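PDB 3UCJ: carbonic anhydrase from Coccomyxa sp. PA, which probably catalyses the reversible hydration of carbon dioxide to hydrogencarbonate, with one zinc ion bound per subunit. Local coordinates for residues S50-P54 / A55-N59; V195-L198 / I199-T203. All coordinates share one frame; numbering follows the deposited sequence.

Contact 1: residues S50-P54 / A55-N59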
loop_
_atom_site.group_PDB
_atom_site.type_symbol
_atom_site.label_atom_id
_atom_site.label_comp_id
_atom_site.label_asym_id
_atom_site.label_seq_id
_atom_site.Cartn_x
_atom_site.Cartn_y
_atom_site.Cartn_z
ATOM N N SER A 50 4.303 22.808 -3.073
ATOM C CA SER A 50 3.498 24.014 -2.836
ATOM C C SER A 50 3.577 25.060 -3.940
ATOM O O SER A 50 2.776 25.997 -3.914
ATOM C CB SER A 50 3.895 24.667 -1.497
ATOM O OG SER A 50 5.236 25.185 -1.570
ATOM N N ARG A 51 4.510 24.904 -4.885
ATOM C CA ARG A 51 4.671 25.917 -5.919
ATOM C C ARG A 51 3.902 25.592 -7.173
ATOM O O ARG A 51 3.984 26.346 -8.191
ATOM C CB ARG A 51 6.145 26.089 -6.216
ATOM C CG ARG A 51 6.826 26.662 -5.050
ATOM C CD ARG A 51 8.355 26.526 -5.221
ATOM N NE ARG A 51 8.824 25.119 -5.302
ATOM C CZ ARG A 51 10.054 24.758 -5.681
ATOM N NH1 ARG A 51 10.970 25.697 -6.083
ATOM N NH2 ARG A 51 10.357 23.454 -5.770
ATOM N N VAL A 52 3.186 24.459 -7.145
ATOM C CA VAL A 52 2.663 23.904 -8.396
ATOM C C VAL A 52 1.146 23.579 -8.286
ATOM O O VAL A 52 0.762 22.405 -8.003
ATOM C CB VAL A 52 3.413 22.602 -8.822
ATOM C CG1 VAL A 52 3.079 22.213 -10.283
ATOM C CG2 VAL A 52 4.977 22.756 -8.587
ATOM N N SER A 53 0.306 24.586 -8.584
ATOM C CA SER A 53 -1.156 24.410 -8.436
ATOM C C SER A 53 -1.861 24.289 -9.810
ATOM O O SER A 53 -1.908 25.282 -10.561
ATOM C CB SER A 53 -1.702 25.592 -7.660
ATOM O OG SER A 53 -3.110 25.550 -7.716
ATOM N N PRO A 54 -2.400 23.103 -10.144
ATOM C CA PRO A 54 -2.791 22.883 -11.521
ATOM C C PRO A 54 -3.942 23.832 -11.955
ATOM O O PRO A 54 -3.907 24.383 -13.092
ATOM C CB PRO A 54 -3.261 21.418 -11.536
ATOM C CG PRO A 54 -3.309 20.990 -10.153
ATOM C CD PRO A 54 -2.344 21.835 -9.389
ATOM N N ALA A 55 -4.929 24.058 -11.078
ATOM C CA ALA A 55 -6.047 24.916 -11.550
ATOM C C ALA A 55 -5.617 26.380 -11.748
ATOM O O ALA A 55 -5.962 26.989 -12.764
ATOM C CB ALA A 55 -7.321 24.788 -10.668
ATOM N N GLN A 56 -4.862 26.926 -10.814
ATOM C CA GLN A 56 -4.207 28.239 -10.997
ATOM C C GLN A 56 -3.376 28.272 -12.274
ATOM O O GLN A 56 -3.653 29.092 -13.185
ATOM C CB GLN A 56 -3.305 28.624 -9.807
ATOM C CG GLN A 56 -4.054 28.606 -8.490
ATOM C CD GLN A 56 -3.495 29.602 -7.501
ATOM O OE1 GLN A 56 -2.252 29.691 -7.280
ATOM N NE2 GLN A 56 -4.400 30.398 -6.910
ATOM N N LEU A 57 -2.407 27.360 -12.418
ATOM C CA LEU A 57 -1.470 27.536 -13.540
ATOM C C LEU A 57 -2.095 27.352 -14.912
ATOM O O LEU A 57 -1.571 27.871 -15.925
ATOM C CB LEU A 57 -0.209 26.680 -13.389
ATOM C CG LEU A 57 -0.354 25.181 -13.597
ATOM C CD1 LEU A 57 0.028 24.886 -14.983
ATOM C CD2 LEU A 57 0.582 24.451 -12.577
ATOM N N PHE A 58 -3.199 26.630 -14.985
ATOM C CA PHE A 58 -3.887 26.521 -16.233
ATOM C C PHE A 58 -5.075 27.490 -16.313
ATOM O O PHE A 58 -5.864 27.365 -17.277
ATOM C CB PHE A 58 -4.412 25.098 -16.498
ATOM C CG PHE A 58 -3.321 24.100 -16.806
ATOM C CD1 PHE A 58 -3.136 22.957 -15.995
ATOM C CD2 PHE A 58 -2.465 24.304 -17.890
ATOM C CE1 PHE A 58 -2.116 22.051 -16.291
ATOM C CE2 PHE A 58 -1.417 23.393 -18.176
ATOM C CZ PHE A 58 -1.239 22.290 -17.359
ATOM N N ASN A 59 -5.245 28.360 -15.314
ATOM C CA ASN A 59 -6.429 29.265 -15.256
ATOM C C ASN A 59 -7.752 28.545 -15.431
ATOM O O ASN A 59 -8.602 28.936 -16.282
ATOM C CB ASN A 59 -6.306 30.332 -16.374
ATOM C CG ASN A 59 -7.118 31.625 -16.079
ATOM O OD1 ASN A 59 -7.401 31.987 -14.924
ATOM N ND2 ASN A 59 -7.457 32.334 -17.151
#
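The carbonyl oxygen of Ser53 takes the amide of Leu57 at 2.8 Å from N to O, almost straight at 171°, and so opens the short helix 54-57 that follows strand 42-47 in this beta-class carbonic anhydrase. Ser53 is the N-cap, although its hydroxyl makes no capping bond. A second bond, from Phe58 N to Pro54 O at 3.0 Å, is more bent, and the donor lies tilted from the carbonyl plane. A Schellman motif then ends the helix, with Asn59 at positive phi as its C-prime residue and Asn59 N bonded to Gln56 O.

The hydroxyl of Ser53, anti to its own amide nitrogen (chi1 170°), lies against the aliphatic stem of Gln56, with OG 3.3 Å from Gln56 CG. Beyond that stem the extended Gln56 chain sends NE2 to the backbone oxygen of Met60 of the second subunit. An alanine in place of Gln56 has neither NE2 nor the CG methylene, which would probably leave the Met60 oxygen of the second subunit without this hydrogen-bond donor and the Ser53 hydroxyl less closely packed.

On the buried side, Val52 and Leu57 run side by side in the same direction, CG1 of Val52 being 4.1 Å from CD2 of Leu57. Val52 also packs on Tyr44 and on the zinc ligand His103. Leu57 has CG between its backbone N and carbonyl carbon (chi1 72°), which folds its branches back: CD2 comes 3.3 Å from Ser53 O, while CD1 sits over the centre of the Phe58 ring, 3.6 Å above its plane.

Contact 2: residues V195-L198 / I199-T203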
loop_
_atom_site.group_PDB
_atom_site.type_symbol
_atom_site.label_atom_id
_atom_site.label_comp_id
_atom_site.label_asym_id
_atom_site.label_seq_id
_atom_site.Cartn_x
_atom_site.Cartn_y
_atom_site.Cartn_z
ATOM N N VAL A 195 4.534 26.011 -18.212
ATOM C CA VAL A 195 4.472 24.628 -18.623
ATOM C C VAL A 195 5.091 24.419 -20.009
ATOM O O VAL A 195 4.833 25.207 -20.952
ATOM C CB VAL A 195 2.962 24.161 -18.665
ATOM C CG1 VAL A 195 2.740 22.768 -19.402
ATOM C CG2 VAL A 195 2.410 24.129 -17.232
ATOM N N LYS A 196 5.898 23.376 -20.125
ATOM C CA LYS A 196 6.379 22.881 -21.422
ATOM C C LYS A 196 5.893 21.453 -21.716
ATOM O O LYS A 196 5.782 20.620 -20.818
ATOM C CB LYS A 196 7.924 23.018 -21.460
ATOM C CG LYS A 196 8.694 22.177 -22.443
ATOM C CD LYS A 196 10.241 22.556 -22.352
ATOM C CE LYS A 196 10.849 22.116 -21.011
ATOM N NZ LYS A 196 12.338 22.368 -20.816
ATOM N N GLU A 197 5.586 21.183 -22.977
ATOM C CA GLU A 197 5.217 19.862 -23.417
ATOM C C GLU A 197 6.441 18.985 -23.701
ATOM O O GLU A 197 7.182 19.204 -24.689
ATOM C CB GLU A 197 4.249 19.931 -24.612
ATOM C CG GLU A 197 3.725 18.602 -25.154
ATOM C CD GLU A 197 2.776 18.798 -26.339
ATOM O OE1 GLU A 197 3.080 19.688 -27.164
ATOM O OE2 GLU A 197 1.728 18.126 -26.466
ATOM N N LEU A 198 6.656 17.967 -22.861
ATOM C CA LEU A 198 7.750 17.014 -23.070
ATOM C C LEU A 198 7.447 15.905 -24.012
ATOM O O LEU A 198 8.340 15.436 -24.729
ATOM C CB LEU A 198 8.133 16.362 -21.737
ATOM C CG LEU A 198 9.394 16.708 -20.988
ATOM C CD1 LEU A 198 10.098 18.114 -21.315
ATOM C CD2 LEU A 198 9.242 16.400 -19.442
ATOM N N ILE A 199 6.226 15.382 -23.970
ATOM C CA ILE A 199 5.861 14.329 -24.863
ATOM C C ILE A 199 4.529 14.698 -25.521
ATOM O O ILE A 199 3.609 15.148 -24.830
ATOM C CB ILE A 199 5.686 12.956 -24.143
ATOM C CG1 ILE A 199 6.888 12.637 -23.215
ATOM C CG2 ILE A 199 5.453 11.885 -25.184
ATOM C CD1 ILE A 199 6.612 11.404 -22.367
ATOM N N LYS A 200 4.416 14.454 -26.847
ATOM C CA LYS A 200 3.233 14.912 -27.558
ATOM C C LYS A 200 2.085 13.989 -27.125
ATOM O O LYS A 200 2.339 12.974 -26.427
ATOM C CB LYS A 200 3.463 14.880 -29.089
ATOM C CG LYS A 200 3.982 16.215 -29.624
ATOM C CD LYS A 200 5.489 16.282 -29.514
ATOM C CE LYS A 200 6.237 15.647 -30.768
ATOM N NZ LYS A 200 6.975 16.708 -31.608
ATOM N N PRO A 201 0.836 14.320 -27.488
ATOM C CA PRO A 201 -0.277 13.513 -26.997
ATOM C C PRO A 201 -0.182 12.054 -27.413
ATOM O O PRO A 201 0.235 11.760 -28.568
ATOM C CB PRO A 201 -1.488 14.191 -27.652
ATOM C CG PRO A 201 -1.084 15.633 -27.770
ATOM C CD PRO A 201 0.351 15.558 -28.169
ATOM N N ILE A 202 -0.574 11.124 -26.504
ATOM C CA ILE A 202 -0.611 9.700 -26.750
ATOM C C ILE A 202 -2.056 9.316 -26.617
ATOM O O ILE A 202 -2.643 9.484 -25.518
ATOM C CB ILE A 202 0.250 8.877 -25.717
ATOM C CG1 ILE A 202 1.744 9.211 -25.931
ATOM C CG2 ILE A 202 0.033 7.353 -25.936
ATOM C CD1 ILE A 202 2.704 8.930 -24.827
ATOM N N THR A 203 -2.685 8.892 -27.733
ATOM C CA THR A 203 -4.114 8.671 -27.724
ATOM C C THR A 203 -4.344 7.223 -27.815
ATOM O O THR A 203 -5.482 6.797 -27.840
ATOM C CB THR A 203 -4.861 9.342 -28.976
ATOM O OG1 THR A 203 -4.277 8.771 -30.137
ATOM C CG2 THR A 203 -4.716 10.827 -28.986
HETATM O O HOH W 1 0.957 16.122 -24.874
#
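Glu197 and Pro201 cross at about a right angle where strand 194-202, which pairs with strand 182-189 in a beta hairpin and is an outermost strand of the mixed sheet within this chain, turns a corner at Leu198 and Ile199. The glutamate is fully stretched, its CG anti to the backbone N (chi1 -178°) and its CD continuing the same line, and this reach carries the carboxylate past the corner to the chain on the far side. There OE2 meets the Pro201 ring at CD, 3.4 Å away, and lies 3.7 Å from Lys200 CA. Lower down the same side chain, Glu197 CG rests 3.5 Å from the carbonyl oxygen of Ile199.

No direct hydrogen bond joins the two arms of the corner. A water spans them instead, giving one proton to Glu197 OE2 at 2.7 Å and the other to Ile199 O at 2.8 Å, so the carboxylate is tied to the backbone beyond the bend. Lys200 forms no ion pair with it: NZ stays 6.6 Å from Glu197 OE1, leaving at most a loose electrostatic attraction.

Leu198 and Ile199 instead pack against helix 146-167, Leu198 on Val158 and Ile199 on Val162, while the backbones of both residues hydrogen-bond to Gly185 on the neighbouring strand. Glu197 and Pro201 also touch the second subunit, at its Leu9 and Ala7 respectively. The buried Ile199 thus fastens the bend to the helical layer, and the more exposed Glu197 bridges it through solvent. Between the two corner residues the side chains brush only lightly, Leu198 CB lying 4.2 Å from Ile199 CG1.

How the contacts relate
Though their centres are 18 Å apart, contact 1 and contact 2 meet directly through Val195, whose CG2 packs tightly on Leu57 CD1 at 3.4 Å and lies 4.0 Å from Phe58 CE2. The end of the short helix therefore leans on the start of the bent strand 194-202. Asn16 of the second subunit ties both together, its ND2 bonded to Leu57 O and its OD1 to Val195 N. Contact 1 is the one nearer the active site: the Val52 side chain is about 6 Å from the zinc ion and about 7 Å from the bound acetazolamide, whereas in contact 2 the Leu198 side chain is about 13 Å from the metal.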